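PDB 3FUY: putative integron gene cassette protein from Uncultured bacterium, which is of unknown function but is encoded by an integron gene cassette of the mobile metagenome and is found as an assembly of three chains. Local coordinates for residues H168-D172 with E173-D177; P56-K59 with G60-D63; F85-K88 with G89-R93. All blocks are in the same frame, centred on the assembly; numbering follows the deposited sequence.

The three contacts are local ones, each within a continuous run of chain. Contacts 1 and 3 are neighbours, with centres about 16 Å apart. The salt bridge from D170 OD2 to R93 NH2, 2.8 Å long, ties the C-terminal tail of contact 1 to strand 91-100, which contact 3 leads into. P169 also packs on H91 and R93. Contact 2 lies apart, at the start of helix 59-79. Its centre lies about 23 Å from that of contact 1 and about 30 Å from that of contact 3, on the opposite side of the chain's centre from contact 3. Contacts 1 and 2 each meet another subunit, the second and the third respectively. Contact 3 meets none.

Contact 1. Residues H168-D172 with E173-D177; sequences HPDKD and EYYKD
H168 meets Y174 through its backbone, with H168 O lying obliquely to the ring and 3.3 Å from Y174 CE2. This residue starts a type I beta turn that ends at K171. The chain then enters a 3-10 segment carrying Y174 and Y175, in the C-terminal tail after strand 150-160. The H168 side chain braces the turn: D170 N donates to H168 ND1 at 3.0 Å, close to the imidazole plane. P169 adds its carbonyl at the edge of the Y174 ring, with P169 O 3.4 Å from Y174 CD2. The same oxygen accepts from R95. D170 is buried. Its carboxylate crosses the end of Y175, the two planes 85° apart, and D170 CG is 3.3 Å from Y175 OH. The main polar partners of this pair lie elsewhere. D170 makes salt bridges to R95 through OD1 and to R93 through OD2, and Y175 OH bonds to the backbone oxygen of F45. K171 lays its CB over one face of Y174 in a CH-pi contact, 4.1 Å from the ring centroid and 24° off the normal. With CG anti to the backbone N (chi1 -158°) and a bend at chi3, the chain runs alongside E173. There K171 NZ and E173 OE1 form a long salt bridge of 3.6 Å. Y174 OH is also near the lysine tip but bonds to E160. K171 O accepts from Y174 N at 3.0 Å and sits at the edge of the Y175 ring. D172 turns its carboxylate toward the second subunit, where OD2 bonds to S33 OG of that subunit. Its backbone continues the 3-10 pattern, with D172 O accepting from Y175 N at 3.0 Å.

Contact 2. Residues P56-K59 with G60-D63; sequences PADK and GDID
The side chains of D58 and D61 cross at about a right angle at the first turn of helix 59-79. The D58 side chain starts at CB, 4.1 Å from D61 OD2. A chi1 of 64° sets CG between the backbone N and the carbonyl carbon, which swings the carboxylate over the start of the helix. D58 OD1 then accepts from D61 N at 2.8 Å. The donor lies almost in line with the C-O bond of the aspartate, and the hydrogen bond is nearly straight. The other oxygen, D58 OD2, accepts from a water at 3.1 Å. That water also donates to D61 OD1 at 2.6 Å, so it spans the two carboxylates. D58 is the N-cap residue, and the return bond makes a capping box: D58 N donates to D61 OD2 at 3.0 Å. This oxygen is met on its anti side, with the donor 31° out of the carboxylate plane. The box brings two acceptors close, D58 OD1 and D61 OD2, 3.1 Å apart. The carboxylate planes are only 17° from parallel. The backbone N-H groups at the helix start and the bridging water probably offset the repulsion. D61 OD1 has a further partner in Y105 OH. Regular helix bonds follow at once, from I62 N to D58 O and from D63 N to K59 O, the latter 2.9 Å long. I62 packs its side chain on strands 25-29, 34-39 and 44-49. Just before the cap, A57 O accepts from R38 NH2 of the third subunit, and the same arginine packs against P56 and D58.

Contact 3. Residues F85-K88 with G89-R93; sequences FGFK and GPHIR
In the loop that leads into strand 91-100, the F87 side chain reaches forward along the chain to H91, the first residue of the strand, and forms a T-shaped aromatic pair. The phenyl edge points at the imidazole face. The planes stand at 80° and the centroids are 5.2 Å apart, with F87 CD2 3.7 Å from H91 CE1. F87 CG lies opposite the backbone N (chi1 179°), which carries the ring forward over the next residues. One phenyl face rests on the G89 backbone: G89 N sits over the ring centre, and G89 CA is 3.4 Å from F87 CE2. G89 has a positive phi of 88°, where a CB would run into the carbonyl oxygen of K88. A cis peptide follows, between G89 and P90. P90 O then reaches the edge of the phenyl ring, 3.4 Å from F87 CZ, and also accepts from Q76 of helix 59-79. On the imidazole, H91 NE2 is 2.8 Å from a water in the ring plane. This water makes a weak bond to F87 O, at 3.5 Å. H91 also meets the F167 ring and packs on P169. Ring and backbone surfaces thus supply most of the contact between F87 and the strand entrance. The polar link through water is weak on the F87 side, so the fit probably depends mainly on dispersion and ring electrostatics.

Contact 1. Residues H168-D172 with E173-D177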
# COMPACT_ATOMS: atom_id res chain seq x y z
N HIS B 168 0.04 11.88 -20.09
CA HIS B 168 0.52 10.51 -19.95
C HIS B 168 -0.71 9.58 -19.94
O HIS B 168 -1.70 9.89 -19.29
CB HIS B 168 1.35 10.35 -18.67
CG HIS B 168 2.05 9.03 -18.54
ND1 HIS B 168 1.38 7.85 -18.30
CD2 HIS B 168 3.36 8.71 -18.62
CE1 HIS B 168 2.25 6.86 -18.25
NE2 HIS B 168 3.46 7.35 -18.43
N PRO B 169 -0.66 8.46 -20.68
CA PRO B 169 -1.83 7.59 -20.78
C PRO B 169 -2.33 7.03 -19.45
O PRO B 169 -3.49 6.62 -19.39
CB PRO B 169 -1.34 6.43 -21.66
CG PRO B 169 -0.18 6.99 -22.42
CD PRO B 169 0.47 7.97 -21.49
N ASP B 170 -1.49 7.01 -18.42
CA ASP B 170 -1.90 6.52 -17.11
C ASP B 170 -1.84 7.58 -15.99
O ASP B 170 -1.63 7.26 -14.83
CB ASP B 170 -1.04 5.32 -16.68
CG ASP B 170 -1.38 4.04 -17.42
OD1 ASP B 170 -2.37 4.01 -18.19
OD2 ASP B 170 -0.63 3.06 -17.23
N LYS B 171 -2.05 8.84 -16.34
CA LYS B 171 -2.10 9.92 -15.35
C LYS B 171 -2.96 9.51 -14.16
O LYS B 171 -3.97 8.83 -14.33
CB LYS B 171 -2.66 11.18 -16.00
CG LYS B 171 -2.31 12.47 -15.31
CD LYS B 171 -3.15 13.62 -15.85
CE LYS B 171 -3.06 13.70 -17.38
NZ LYS B 171 -3.93 14.79 -17.92
N ASP B 172 -2.57 9.93 -12.96
CA ASP B 172 -3.26 9.52 -11.74
C ASP B 172 -4.74 9.89 -11.72
O ASP B 172 -5.57 9.17 -11.15
CB ASP B 172 -2.55 10.04 -10.48
CG ASP B 172 -2.59 11.56 -10.35
OD1 ASP B 172 -3.14 12.25 -11.25
OD2 ASP B 172 -2.08 12.07 -9.32
N GLU B 173 -5.06 11.01 -12.35
CA GLU B 173 -6.44 11.50 -12.48
C GLU B 173 -7.38 10.43 -13.06
O GLU B 173 -8.54 10.28 -12.63
CB GLU B 173 -6.41 12.76 -13.37
CG GLU B 173 -7.71 13.18 -14.02
CD GLU B 173 -7.49 14.22 -15.12
OE1 GLU B 173 -6.35 14.74 -15.24
OE2 GLU B 173 -8.44 14.53 -15.88
N TYR B 174 -6.88 9.67 -14.03
CA TYR B 174 -7.68 8.66 -14.71
C TYR B 174 -8.10 7.49 -13.82
O TYR B 174 -8.87 6.63 -14.27
CB TYR B 174 -6.95 8.11 -15.93
CG TYR B 174 -6.52 9.14 -16.95
CD1 TYR B 174 -7.26 10.30 -17.15
CD2 TYR B 174 -5.39 8.94 -17.73
CE1 TYR B 174 -6.86 11.24 -18.10
CE2 TYR B 174 -4.98 9.86 -18.68
CZ TYR B 174 -5.73 11.01 -18.86
OH TYR B 174 -5.32 11.93 -19.82
N TYR B 175 -7.59 7.45 -12.59
CA TYR B 175 -7.91 6.35 -11.68
C TYR B 175 -8.79 6.78 -10.50
O TYR B 175 -9.15 5.95 -9.67
CB TYR B 175 -6.62 5.71 -11.14
CG TYR B 175 -5.83 5.00 -12.21
CD1 TYR B 175 -5.95 3.63 -12.41
CD2 TYR B 175 -4.99 5.70 -13.05
CE1 TYR B 175 -5.23 2.97 -13.41
CE2 TYR B 175 -4.27 5.07 -14.06
CZ TYR B 175 -4.39 3.70 -14.23
OH TYR B 175 -3.67 3.08 -15.23
N LYS B 176 -9.12 8.07 -10.43
CA LYS B 176 -9.91 8.60 -9.32
C LYS B 176 -11.21 7.84 -9.04
O LYS B 176 -11.62 7.74 -7.88
CB LYS B 176 -10.24 10.07 -9.54
CG LYS B 176 -9.14 11.04 -9.14
CD LYS B 176 -9.68 12.46 -9.13
CE LYS B 176 -8.57 13.50 -9.19
NZ LYS B 176 -8.96 14.65 -10.07
N ASP B 177 -11.84 7.30 -10.08
CA ASP B 177 -13.09 6.56 -9.92
C ASP B 177 -12.92 5.35 -9.05
O ASP B 177 -13.88 4.86 -8.45
CB ASP B 177 -13.62 6.06 -11.27
CG ASP B 177 -14.28 7.14 -12.09
OD1 ASP B 177 -14.63 8.18 -11.51
OD2 ASP B 177 -14.45 6.94 -13.31

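Contact 2. Residues P56-K59 with G60-D63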
# COMPACT_ATOMS: atom_id res chain seq x y z
N PRO B 56 -11.62 -10.79 0.53
CA PRO B 56 -10.20 -10.48 0.35
C PRO B 56 -9.69 -11.00 -1.00
O PRO B 56 -9.98 -12.15 -1.36
CB PRO B 56 -9.50 -11.25 1.48
CG PRO B 56 -10.58 -11.75 2.38
CD PRO B 56 -11.85 -11.78 1.59
N ALA B 57 -8.96 -10.17 -1.74
CA ALA B 57 -8.31 -10.63 -2.96
C ALA B 57 -7.30 -11.76 -2.70
O ALA B 57 -6.48 -11.68 -1.78
CB ALA B 57 -7.66 -9.48 -3.68
N ASP B 58 -7.39 -12.82 -3.50
CA ASP B 58 -6.43 -13.91 -3.38
C ASP B 58 -5.45 -13.96 -4.55
O ASP B 58 -5.50 -13.11 -5.44
CB ASP B 58 -7.13 -15.26 -3.13
CG ASP B 58 -8.00 -15.70 -4.29
OD1 ASP B 58 -7.82 -15.21 -5.43
OD2 ASP B 58 -8.87 -16.56 -4.05
N LYS B 59 -4.53 -14.92 -4.54
CA LYS B 59 -3.54 -14.99 -5.61
C LYS B 59 -4.24 -15.16 -6.96
O LYS B 59 -3.79 -14.61 -7.97
CB LYS B 59 -2.59 -16.17 -5.38
CG LYS B 59 -1.19 -15.92 -5.91
CD LYS B 59 -0.30 -17.15 -5.78
CE LYS B 59 -0.30 -17.69 -4.37
NZ LYS B 59 0.64 -18.85 -4.25
N GLY B 60 -5.34 -15.91 -6.97
CA GLY B 60 -6.09 -16.14 -8.20
C GLY B 60 -6.68 -14.86 -8.76
O GLY B 60 -6.54 -14.56 -9.95
N ASP B 61 -7.35 -14.09 -7.90
CA ASP B 61 -7.85 -12.77 -8.27
C ASP B 61 -6.76 -11.86 -8.86
O ASP B 61 -6.99 -11.15 -9.84
CB ASP B 61 -8.49 -12.09 -7.05
CG ASP B 61 -9.64 -12.88 -6.46
OD1 ASP B 61 -10.40 -13.52 -7.24
OD2 ASP B 61 -9.78 -12.88 -5.23
N ILE B 62 -5.59 -11.84 -8.24
CA ILE B 62 -4.51 -11.00 -8.75
C ILE B 62 -4.00 -11.52 -10.09
O ILE B 62 -3.76 -10.74 -11.00
CB ILE B 62 -3.37 -10.86 -7.71
CG1 ILE B 62 -3.85 -9.98 -6.55
CG2 ILE B 62 -2.12 -10.25 -8.35
CD1 ILE B 62 -3.01 -10.15 -5.27
N ASP B 63 -3.86 -12.84 -10.22
CA ASP B 63 -3.44 -13.43 -11.48
C ASP B 63 -4.45 -13.12 -12.61
O ASP B 63 -4.07 -12.85 -13.74
CB ASP B 63 -3.25 -14.94 -11.35
CG ASP B 63 -2.47 -15.53 -12.51
OD1 ASP B 63 -1.31 -15.11 -12.70
OD2 ASP B 63 -3.01 -16.38 -13.24
O HOH W 1 -11.07 -15.71 -6.00

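Contact 3. Residues F85-K88 with G89-R93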
# COMPACT_ATOMS: atom_id res chain seq x y z
N PHE B 85 7.77 7.02 -31.24
CA PHE B 85 7.62 8.46 -31.04
C PHE B 85 6.69 9.05 -32.09
O PHE B 85 6.78 8.72 -33.27
CB PHE B 85 8.98 9.15 -31.09
CG PHE B 85 8.89 10.65 -31.05
CD1 PHE B 85 8.66 11.31 -29.86
CD2 PHE B 85 9.03 11.39 -32.21
CE1 PHE B 85 8.56 12.69 -29.83
CE2 PHE B 85 8.94 12.77 -32.18
CZ PHE B 85 8.70 13.42 -30.99
N GLY B 86 5.79 9.94 -31.67
CA GLY B 86 4.82 10.53 -32.58
C GLY B 86 3.56 9.70 -32.74
O GLY B 86 2.67 10.07 -33.51
N PHE B 87 3.49 8.57 -32.04
CA PHE B 87 2.30 7.72 -32.05
C PHE B 87 1.04 8.57 -31.96
O PHE B 87 0.91 9.43 -31.09
CB PHE B 87 2.34 6.71 -30.89
CG PHE B 87 1.12 5.82 -30.82
CD1 PHE B 87 0.81 4.97 -31.87
CD2 PHE B 87 0.30 5.83 -29.70
CE1 PHE B 87 -0.31 4.14 -31.81
CE2 PHE B 87 -0.83 5.00 -29.63
CZ PHE B 87 -1.12 4.16 -30.69
N LYS B 88 0.10 8.33 -32.87
CA LYS B 88 -1.06 9.21 -33.00
C LYS B 88 -2.30 8.68 -32.31
O LYS B 88 -3.36 9.29 -32.37
CB LYS B 88 -1.35 9.51 -34.47
CG LYS B 88 -0.31 10.43 -35.12
CD LYS B 88 -0.26 10.25 -36.63
CE LYS B 88 1.08 10.70 -37.19
NZ LYS B 88 1.43 9.99 -38.45
N GLY B 89 -2.17 7.55 -31.63
CA GLY B 89 -3.29 6.95 -30.93
C GLY B 89 -4.07 6.04 -31.86
O GLY B 89 -3.68 5.85 -33.01
N PRO B 90 -5.16 5.46 -31.36
CA PRO B 90 -5.61 5.66 -29.97
C PRO B 90 -4.82 4.84 -28.95
O PRO B 90 -4.16 3.86 -29.31
CB PRO B 90 -7.06 5.18 -30.01
CG PRO B 90 -7.12 4.20 -31.15
CD PRO B 90 -6.09 4.65 -32.16
N HIS B 91 -4.92 5.24 -27.68
CA HIS B 91 -4.41 4.45 -26.56
C HIS B 91 -5.57 3.67 -25.92
O HIS B 91 -6.65 4.23 -25.69
CB HIS B 91 -3.83 5.36 -25.47
CG HIS B 91 -2.59 6.09 -25.86
ND1 HIS B 91 -1.32 5.55 -25.71
CD2 HIS B 91 -2.40 7.35 -26.31
CE1 HIS B 91 -0.42 6.43 -26.10
NE2 HIS B 91 -1.05 7.54 -26.46
N ILE B 92 -5.35 2.40 -25.62
CA ILE B 92 -6.31 1.64 -24.83
C ILE B 92 -5.63 1.31 -23.52
O ILE B 92 -4.61 0.63 -23.51
CB ILE B 92 -6.72 0.32 -25.52
CG1 ILE B 92 -7.17 0.55 -26.96
CG2 ILE B 92 -7.82 -0.35 -24.75
CD1 ILE B 92 -7.76 -0.70 -27.61
N ARG B 93 -6.19 1.78 -22.41
CA ARG B 93 -5.52 1.64 -21.13
C ARG B 93 -6.42 0.99 -20.10
O ARG B 93 -7.58 1.37 -19.97
CB ARG B 93 -5.07 3.02 -20.61
CG ARG B 93 -4.26 3.83 -21.61
CD ARG B 93 -2.94 3.12 -21.98
NE ARG B 93 -2.11 2.80 -20.82
CZ ARG B 93 -0.90 2.24 -20.91
NH1 ARG B 93 -0.39 1.97 -22.10
NH2 ARG B 93 -0.20 1.97 -19.81
O HOH W 2 0.71 9.37 -27.64